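Venom allergen-like (VAL) 4 protein (PDB 4P27) is a venom allergen-like member of the SCP/TAPS (CAP) family from the blood fluke Schistosoma mansoni that binds lipid. Local coordinates at residues L45-Y58 against Y127-A141. Numbering follows the deposited sequence.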
ATOM      1  N   LEU A  45      -2.563  12.929   4.494  1.00 31.21           N
ATOM      2  CA  LEU A  45      -2.620  11.900   3.453  1.00 30.10           C
ATOM      3  C   LEU A  45      -4.080  11.308   3.443  1.00 29.18           C
ATOM      4  O   LEU A  45      -4.641  11.086   2.344  1.00 30.00           O
ATOM      5  CB  LEU A  45      -1.596  10.840   3.716  1.00 29.38           C
ATOM      6  CG  LEU A  45      -0.091  11.066   3.580  1.00 33.59           C
ATOM      7  CD1 LEU A  45       0.601   9.723   3.804  1.00 26.03           C
ATOM      8  CD2 LEU A  45       0.261  11.634   2.179  1.00 29.67           C
ATOM      9  N   ALA A  46      -4.646  11.052   4.631  1.00 29.12           N
ATOM     10  CA  ALA A  46      -5.941  10.370   4.788  1.00 34.42           C
ATOM     11  C   ALA A  46      -7.103  11.242   4.255  1.00 37.88           C
ATOM     12  O   ALA A  46      -7.948  10.786   3.493  1.00 33.92           O
ATOM     13  CB  ALA A  46      -6.196   9.974   6.223  1.00 27.55           C
ATOM     14  N   ASN A  47      -7.051  12.529   4.552  1.00 36.84           N
ATOM     15  CA  ASN A  47      -8.039  13.440   4.037  1.00 36.46           C
ATOM     16  C   ASN A  47      -7.947  13.608   2.568  1.00 36.77           C
ATOM     17  O   ASN A  47      -9.007  13.732   1.886  1.00 38.40           O
ATOM     18  CB  ASN A  47      -7.905  14.808   4.709  1.00 43.24           C
ATOM     19  CG  ASN A  47      -8.235  14.733   6.166  1.00 51.91           C
ATOM     20  OD1 ASN A  47      -8.784  13.726   6.644  1.00 55.97           O
ATOM     21  ND2 ASN A  47      -7.868  15.775   6.912  1.00 69.30           N
ATOM     22  N   LYS A  48      -6.720  13.663   2.034  1.00 34.16           N
ATOM     23  CA  LYS A  48      -6.622  13.846   0.584  1.00 31.78           C
ATOM     24  C   LYS A  48      -7.147  12.591  -0.093  1.00 31.20           C
ATOM     25  O   LYS A  48      -7.855  12.677  -1.130  1.00 29.74           O
ATOM     26  CB  LYS A  48      -5.246  14.236   0.130  1.00 32.82           C
ATOM     27  CG  LYS A  48      -5.007  15.733   0.493  1.00 53.19           C
ATOM     28  CD  LYS A  48      -5.442  16.734  -0.581  1.00 45.49           C
ATOM     29  CE  LYS A  48      -4.921  16.285  -1.939  1.00 57.93           C
ATOM     30  NZ  LYS A  48      -5.326  17.217  -3.002  1.00 55.95           N
ATOM     31  N   ALA A  49      -6.880  11.462   0.567  1.00 28.97           N
ATOM     32  CA  ALA A  49      -7.287  10.128   0.041  1.00 29.24           C
ATOM     33  C   ALA A  49      -8.797  10.146  -0.036  1.00 33.88           C
ATOM     34  O   ALA A  49      -9.403   9.679  -1.011  1.00 33.31           O
ATOM     35  CB  ALA A  49      -6.830   9.004   0.960  1.00 21.47           C
ATOM     36  N   LYS A  50      -9.400  10.669   1.023  1.00 36.92           N
ATOM     37  CA  LYS A  50     -10.879  10.694   1.170  1.00 35.49           C
ATOM     38  C   LYS A  50     -11.579  11.649   0.182  1.00 33.44           C
ATOM     39  O   LYS A  50     -12.561  11.279  -0.436  1.00 31.38           O
ATOM     40  CB  LYS A  50     -11.230  11.135   2.607  1.00 41.20           C
ATOM     41  CG  LYS A  50     -12.661  10.789   2.966  1.00 43.95           C
ATOM     42  CD  LYS A  50     -12.680   9.771   4.096  1.00 72.13           C
ATOM     43  CE  LYS A  50     -12.550  10.393   5.505  1.00 65.49           C
ATOM     44  NZ  LYS A  50     -13.867  10.848   6.029  1.00 76.15           N
ATOM     45  N   GLN A  51     -11.049  12.878   0.002  1.00 31.87           N
ATOM     46  CA  GLN A  51     -11.565  13.760  -1.036  1.00 36.65           C
ATOM     47  C   GLN A  51     -11.527  13.069  -2.398  1.00 39.23           C
ATOM     48  O   GLN A  51     -12.469  13.207  -3.169  1.00 34.40           O
ATOM     49  CB  GLN A  51     -10.748  15.094  -1.110  1.00 41.37           C
ATOM     50  CG  GLN A  51     -10.912  15.944   0.170  1.00 56.66           C
ATOM     51  CD  GLN A  51      -9.843  17.026   0.270  1.00 75.05           C
ATOM     52  OE1 GLN A  51      -8.945  16.985   1.127  1.00 89.70           O
ATOM     53  NE2 GLN A  51      -9.914  17.984  -0.634  1.00 82.52           N
ATOM     54  N   GLN A  52     -10.427  12.356  -2.705  1.00 37.23           N
ATOM     55  CA  GLN A  52     -10.314  11.625  -3.965  1.00 32.30           C
ATOM     56  C   GLN A  52     -11.388  10.521  -3.950  1.00 34.08           C
ATOM     57  O   GLN A  52     -12.123  10.375  -4.912  1.00 31.81           O
ATOM     58  CB  GLN A  52      -8.990  10.927  -4.082  1.00 31.49           C
ATOM     59  CG  GLN A  52      -8.816  10.170  -5.400  1.00 33.52           C
ATOM     60  CD  GLN A  52      -7.352   9.820  -5.667  1.00 28.72           C
ATOM     61  OE1 GLN A  52      -6.459  10.478  -5.151  1.00 28.31           O
ATOM     62  NE2 GLN A  52      -7.114   8.811  -6.511  1.00 26.23           N
ATOM     63  N   ALA A  53     -11.469   9.724  -2.895  1.00 25.74           N
ATOM     64  CA  ALA A  53     -12.360   8.586  -2.997  1.00 25.86           C
ATOM     65  C   ALA A  53     -13.860   9.051  -3.116  1.00 30.81           C
ATOM     66  O   ALA A  53     -14.682   8.337  -3.719  1.00 30.42           O
ATOM     67  CB  ALA A  53     -12.247   7.691  -1.782  1.00 24.54           C
ATOM     68  N   LYS A  54     -14.191  10.226  -2.541  1.00 32.26           N
ATOM     69  CA  LYS A  54     -15.590  10.737  -2.615  1.00 40.69           C
ATOM     70  C   LYS A  54     -16.035  11.054  -4.048  1.00 42.18           C
ATOM     71  O   LYS A  54     -17.226  11.059  -4.287  1.00 35.79           O
ATOM     72  CB  LYS A  54     -15.823  12.039  -1.796  1.00 41.36           C
ATOM     73  CG  LYS A  54     -15.884  11.885  -0.289  1.00 50.62           C
ATOM     74  CD  LYS A  54     -16.066  13.263   0.346  1.00 51.85           C
ATOM     75  CE  LYS A  54     -15.726  13.231   1.824  1.00 67.15           C
ATOM     76  NZ  LYS A  54     -16.502  14.240   2.597  1.00 72.35           N
ATOM     77  N   ARG A  55     -15.105  11.310  -4.997  1.00 35.08           N
ATOM     78  CA  ARG A  55     -15.486  11.427  -6.391  1.00 34.94           C
ATOM     79  C   ARG A  55     -15.989  10.171  -7.007  1.00 36.80           C
ATOM     80  O   ARG A  55     -16.634  10.195  -8.093  1.00 40.18           O
ATOM     81  CB  ARG A  55     -14.348  12.022  -7.263  1.00 39.44           C
ATOM     82  CG  ARG A  55     -13.775  13.241  -6.619  1.00 38.08           C
ATOM     83  CD  ARG A  55     -12.772  13.939  -7.555  1.00 45.68           C
ATOM     84  NE  ARG A  55     -12.021  14.794  -6.666  1.00 57.73           N
ATOM     85  CZ  ARG A  55     -10.708  14.712  -6.449  1.00 62.90           C
ATOM     86  NH1 ARG A  55      -9.938  13.837  -7.122  1.00 59.06           N
ATOM     87  NH2 ARG A  55     -10.173  15.531  -5.559  1.00 64.22           N
ATOM     88  N   CYS A  56     -15.728   9.062  -6.351  1.00 34.89           N
ATOM     89  CA  CYS A  56     -16.179   7.762  -6.834  1.00 31.78           C
ATOM     90  C   CYS A  56     -15.645   7.354  -8.237  1.00 39.03           C
ATOM     91  O   CYS A  56     -16.246   6.443  -8.904  1.00 42.67           O
ATOM     92  CB  CYS A  56     -17.728   7.719  -6.817  1.00 34.24           C
ATOM     93  SG  CYS A  56     -18.306   7.366  -5.147  1.00 37.49           S
ATOM     94  N   LYS A  57     -14.571   8.020  -8.670  1.00 31.48           N
ATOM     95  CA  LYS A  57     -13.901   7.717  -9.934  1.00 35.94           C
ATOM     96  C   LYS A  57     -12.602   6.891  -9.680  1.00 40.27           C
ATOM     97  O   LYS A  57     -11.686   7.368  -9.016  1.00 42.12           O
ATOM     98  CB  LYS A  57     -13.500   9.027 -10.571  1.00 35.50           C
ATOM     99  CG  LYS A  57     -14.621   9.918 -11.069  1.00 40.55           C
ATOM    100  CD  LYS A  57     -13.892  10.973 -11.878  1.00 41.75           C
ATOM    101  CE  LYS A  57     -14.475  12.310 -11.566  1.00 49.89           C
ATOM    102  NZ  LYS A  57     -13.918  13.242 -12.579  1.00 54.91           N
ATOM    103  N   TYR A  58     -12.523   5.683 -10.191  1.00 40.70           N
ATOM    104  CA  TYR A  58     -11.344   4.861 -10.024  1.00 45.42           C
ATOM    105  C   TYR A  58     -10.047   5.383 -10.766  1.00 45.84           C
ATOM    106  O   TYR A  58      -9.080   5.809 -10.136  1.00 49.24           O
ATOM    107  CB  TYR A  58     -11.718   3.474 -10.436  1.00 38.79           C
ATOM    108  CG  TYR A  58     -10.669   2.444 -10.219  1.00 39.95           C
ATOM    109  CD1 TYR A  58     -10.398   1.956  -8.939  1.00 36.76           C
ATOM    110  CD2 TYR A  58      -9.928   1.939 -11.308  1.00 44.25           C
ATOM    111  CE1 TYR A  58      -9.424   0.971  -8.710  1.00 34.12           C
ATOM    112  CE2 TYR A  58      -8.952   0.928 -11.116  1.00 45.38           C
ATOM    113  CZ  TYR A  58      -8.698   0.467  -9.820  1.00 45.21           C
ATOM    114  OH  TYR A  58      -7.817  -0.537  -9.633  1.00 43.50           O
ATOM    115  N   TYR A 127     -11.931   6.117   2.002  1.00 27.49           N
ATOM    116  CA  TYR A 127     -12.755   5.289   1.123  1.00 32.11           C
ATOM    117  C   TYR A 127     -14.207   5.778   1.050  1.00 34.28           C
ATOM    118  O   TYR A 127     -14.623   6.498   1.924  1.00 32.70           O
ATOM    119  CB  TYR A 127     -12.684   3.852   1.502  1.00 23.81           C
ATOM    120  CG  TYR A 127     -13.203   3.541   2.853  1.00 33.15           C
ATOM    121  CD1 TYR A 127     -14.608   3.218   3.074  1.00 36.77           C
ATOM    122  CD2 TYR A 127     -12.331   3.559   3.965  1.00 33.78           C
ATOM    123  CE1 TYR A 127     -15.079   2.900   4.387  1.00 35.96           C
ATOM    124  CE2 TYR A 127     -12.783   3.277   5.251  1.00 40.97           C
ATOM    125  CZ  TYR A 127     -14.149   2.957   5.485  1.00 37.34           C
ATOM    126  OH  TYR A 127     -14.449   2.667   6.807  1.00 37.64           O
ATOM    127  N   GLU A 128     -14.952   5.440   0.006  1.00 33.30           N
ATOM    128  CA  GLU A 128     -16.291   5.970  -0.074  1.00 31.12           C
ATOM    129  C   GLU A 128     -17.090   4.885  -0.676  1.00 32.01           C
ATOM    130  O   GLU A 128     -16.609   4.139  -1.551  1.00 32.62           O
ATOM    131  CB  GLU A 128     -16.321   7.266  -0.921  1.00 36.27           C
ATOM    132  CG  GLU A 128     -17.700   7.794  -1.295  1.00 36.68           C
ATOM    133  CD  GLU A 128     -18.219   8.728  -0.206  1.00 39.88           C
ATOM    134  OE1 GLU A 128     -17.809   8.523   0.935  1.00 43.92           O
ATOM    135  OE2 GLU A 128     -19.023   9.659  -0.479  1.00 52.83           O
ATOM    136  N   LYS A 129     -18.343   4.799  -0.252  1.00 31.64           N
ATOM    137  CA  LYS A 129     -19.175   3.734  -0.806  1.00 39.26           C
ATOM    138  C   LYS A 129     -19.817   4.275  -2.083  1.00 35.73           C
ATOM    139  O   LYS A 129     -20.363   5.391  -2.122  1.00 39.55           O
ATOM    140  CB  LYS A 129     -20.228   3.289   0.211  1.00 48.02           C
ATOM    141  CG  LYS A 129     -21.063   2.142  -0.305  1.00 51.04           C
ATOM    142  CD  LYS A 129     -20.438   0.817  -0.008  1.00 45.68           C
ATOM    143  CE  LYS A 129     -21.444  -0.298  -0.288  1.00 62.60           C
ATOM    144  NZ  LYS A 129     -22.778   0.026   0.321  1.00 61.91           N
ATOM    145  N   CYS A 130     -19.690   3.565  -3.168  1.00 38.04           N
ATOM    146  CA  CYS A 130     -20.033   4.255  -4.421  1.00 38.73           C
ATOM    147  C   CYS A 130     -20.962   3.269  -5.135  1.00 40.51           C
ATOM    148  O   CYS A 130     -20.563   2.634  -6.079  1.00 44.02           O
ATOM    149  CB  CYS A 130     -18.811   4.473  -5.325  1.00 39.23           C
ATOM    150  SG  CYS A 130     -17.576   5.584  -4.685  1.00 35.49           S
ATOM    151  N   GLY A 131     -22.173   3.086  -4.644  1.00 43.04           N
ATOM    152  CA  GLY A 131     -22.979   1.985  -5.153  1.00 37.08           C
ATOM    153  C   GLY A 131     -22.620   0.740  -4.428  1.00 39.87           C
ATOM    154  O   GLY A 131     -22.467   0.761  -3.199  1.00 52.74           O
ATOM    155  N   LYS A 132     -22.516  -0.335  -5.190  1.00 37.61           N
ATOM    156  CA  LYS A 132     -22.311  -1.643  -4.692  1.00 41.44           C
ATOM    157  C   LYS A 132     -20.921  -1.688  -3.983  1.00 54.33           C
ATOM    158  O   LYS A 132     -20.799  -2.239  -2.886  1.00 53.22           O
ATOM    159  CB  LYS A 132     -22.352  -2.589  -5.891  1.00 44.37           C
ATOM    160  CG  LYS A 132     -22.147  -4.055  -5.527  1.00 56.16           C
ATOM    161  CD  LYS A 132     -22.391  -4.979  -6.729  1.00 66.40           C
ATOM    162  CE  LYS A 132     -21.109  -5.649  -7.244  1.00 72.32           C
ATOM    163  NZ  LYS A 132     -20.017  -5.803  -6.209  1.00 67.31           N
ATOM    164  N   ASN A 133     -19.900  -1.058  -4.597  1.00 38.08           N
ATOM    165  CA  ASN A 133     -18.495  -1.104  -4.126  1.00 36.30           C
ATOM    166  C   ASN A 133     -17.976   0.154  -3.408  1.00 34.61           C
ATOM    167  O   ASN A 133     -18.579   1.268  -3.499  1.00 37.98           O
ATOM    168  CB  ASN A 133     -17.632  -1.457  -5.334  1.00 44.64           C
ATOM    169  CG  ASN A 133     -17.871  -2.902  -5.781  1.00 50.77           C
ATOM    170  OD1 ASN A 133     -18.550  -3.662  -5.107  1.00 56.10           O
ATOM    171  ND2 ASN A 133     -17.280  -3.282  -6.869  1.00 52.42           N
ATOM    172  N   TYR A 134     -16.831  -0.029  -2.730  1.00 35.33           N
ATOM    173  CA  TYR A 134     -16.027   1.074  -2.189  1.00 34.58           C
ATOM    174  C   TYR A 134     -15.055   1.416  -3.319  1.00 32.88           C
ATOM    175  O   TYR A 134     -14.587   0.533  -4.007  1.00 33.05           O
ATOM    176  CB  TYR A 134     -15.248   0.537  -0.989  1.00 39.40           C
ATOM    177  CG  TYR A 134     -16.102   0.372   0.252  1.00 41.40           C
ATOM    178  CD1 TYR A 134     -16.569   1.498   0.935  1.00 41.59           C
ATOM    179  CD2 TYR A 134     -16.461  -0.892   0.717  1.00 34.13           C
ATOM    180  CE1 TYR A 134     -17.344   1.356   2.067  1.00 39.89           C
ATOM    181  CE2 TYR A 134     -17.210  -1.037   1.872  1.00 36.37           C
ATOM    182  CZ  TYR A 134     -17.669   0.061   2.507  1.00 41.08           C
ATOM    183  OH  TYR A 134     -18.434  -0.054   3.630  1.00 49.19           O
ATOM    184  N   LEU A 135     -14.797   2.707  -3.498  1.00 31.20           N
ATOM    185  CA  LEU A 135     -13.526   3.222  -3.966  1.00 30.72           C
ATOM    186  C   LEU A 135     -12.624   3.435  -2.716  1.00 31.53           C
ATOM    187  O   LEU A 135     -12.949   4.231  -1.853  1.00 30.31           O
ATOM    188  CB  LEU A 135     -13.761   4.526  -4.700  1.00 27.07           C
ATOM    189  CG  LEU A 135     -12.443   5.104  -5.306  1.00 30.30           C
ATOM    190  CD1 LEU A 135     -11.665   4.087  -6.145  1.00 29.15           C
ATOM    191  CD2 LEU A 135     -12.848   6.204  -6.223  1.00 31.55           C
ATOM    192  N   ILE A 136     -11.572   2.625  -2.587  1.00 31.95           N
ATOM    193  CA  ILE A 136     -10.544   2.803  -1.541  1.00 28.89           C
ATOM    194  C   ILE A 136      -9.228   3.410  -2.122  1.00 35.11           C
ATOM    195  O   ILE A 136      -8.748   2.929  -3.175  1.00 28.65           O
ATOM    196  CB  ILE A 136     -10.232   1.456  -0.957  1.00 27.76           C
ATOM    197  CG1 ILE A 136     -11.550   0.816  -0.474  1.00 24.47           C
ATOM    198  CG2 ILE A 136      -9.165   1.576   0.148  1.00 25.76           C
ATOM    199  CD1 ILE A 136     -11.449  -0.691  -0.423  1.00 24.42           C
ATOM    200  N   VAL A 137      -8.746   4.507  -1.499  1.00 26.18           N
ATOM    201  CA  VAL A 137      -7.540   5.240  -1.895  1.00 24.68           C
ATOM    202  C   VAL A 137      -6.630   5.154  -0.677  1.00 28.37           C
ATOM    203  O   VAL A 137      -7.071   5.562   0.386  1.00 26.89           O
ATOM    204  CB  VAL A 137      -7.839   6.699  -2.193  1.00 22.73           C
ATOM    205  CG1 VAL A 137      -6.575   7.497  -2.609  1.00 24.13           C
ATOM    206  CG2 VAL A 137      -8.930   6.778  -3.291  1.00 23.33           C
ATOM    207  N   CYS A 138      -5.418   4.571  -0.817  1.00 25.90           N
ATOM    208  CA  CYS A 138      -4.323   4.735   0.197  1.00 26.61           C
ATOM    209  C   CYS A 138      -3.241   5.554  -0.414  1.00 25.40           C
ATOM    210  O   CYS A 138      -2.854   5.278  -1.574  1.00 25.49           O
ATOM    211  CB  CYS A 138      -3.714   3.408   0.638  1.00 24.76           C
ATOM    212  SG  CYS A 138      -4.767   2.510   1.808  1.00 32.37           S
ATOM    213  N   ASN A 139      -2.836   6.581   0.336  1.00 25.31           N
ATOM    214  CA  ASN A 139      -1.684   7.424   0.018  1.00 24.90           C
ATOM    215  C   ASN A 139      -0.554   7.068   0.930  1.00 27.38           C
ATOM    216  O   ASN A 139      -0.768   6.736   2.112  1.00 25.29           O
ATOM    217  CB  ASN A 139      -1.954   8.917   0.107  1.00 23.53           C
ATOM    218  CG  ASN A 139      -2.903   9.376  -0.956  1.00 25.01           C
ATOM    219  OD1 ASN A 139      -2.829   8.885  -2.064  1.00 24.69           O
ATOM    220  ND2 ASN A 139      -3.850  10.311  -0.613  1.00 22.14           N
ATOM    221  N   TYR A 140       0.655   7.098   0.357  1.00 25.04           N
ATOM    222  CA  TYR A 140       1.866   6.678   1.054  1.00 23.51           C
ATOM    223  C   TYR A 140       2.962   7.799   0.795  1.00 26.79           C
ATOM    224  O   TYR A 140       3.051   8.328  -0.285  1.00 22.96           O
ATOM    225  CB  TYR A 140       2.397   5.399   0.461  1.00 23.01           C
ATOM    226  CG  TYR A 140       1.405   4.252   0.466  1.00 26.15           C
ATOM    227  CD1 TYR A 140       0.464   4.095  -0.594  1.00 24.49           C
ATOM    228  CD2 TYR A 140       1.377   3.312   1.553  1.00 27.69           C
ATOM    229  CE1 TYR A 140      -0.454   3.032  -0.602  1.00 20.58           C
ATOM    230  CE2 TYR A 140       0.450   2.222   1.533  1.00 22.04           C
ATOM    231  CZ  TYR A 140      -0.473   2.131   0.481  1.00 22.29           C
ATOM    232  OH  TYR A 140      -1.381   1.100   0.440  1.00 25.50           O
ATOM    233  N   ALA A 141       3.779   8.106   1.806  1.00 26.72           N
ATOM    234  CA  ALA A 141       4.882   9.106   1.711  1.00 30.35           C
ATOM    235  C   ALA A 141       6.125   8.507   2.390  1.00 27.72           C
ATOM    236  O   ALA A 141       6.048   8.113   3.533  1.00 25.30           O
ATOM    237  CB  ALA A 141       4.478  10.381   2.456  1.00 31.66           C
TER
HETATM  238  O   HOH W   1      -5.140  11.790  -2.962  1.00 31.96           O
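Ala49 and Ala53, one turn apart on helix 45-54, let the helix lie close on the hairpin formed by 127-130 and 133-141, its axis 7.6 Å from that of the second strand and at 149° to it. Val137 straddles the two alanines: CG1, anti to its backbone N (chi1 180°), rests on Ala49, while CG2 meets Ala53 CB at 3.8 Å. The extended Gln52 side chain crosses Val137 at about a right angle and lays its amide carbon over CG1.

At the Leu45 end of the helix, Asn139 ND2 gives a hydrogen bond of 3.2 Å to Leu45 O, nearly in its own amide plane. Ala49 N reaches the same oxygen from the opposite face of the carbonyl, so a helical acceptor is shared with the sheet. A water bridges Asn139 ND2 and Gln52 OE1, and Gln76 binds the other polar atom of each amide, fixing both rotations.

Beyond the helix, Cys56, with positive phi, is joined to Cys130 by a disulfide (chi3 -87°). Leu135 packs on the backbone that follows Cys56: its CD2 lies 3.2 Å from Lys57 O, and Leu135 CD1 meets the ring edge of Tyr58 at Tyr58 CD1 (3.7 Å).

The helix thus packs on one face of the mixed sheet in this CAP domain, over its two central strands; on the other, Ile136, Cys138 and Tyr140 meet helix 84-93, and Cys138 also touches helix 6-22.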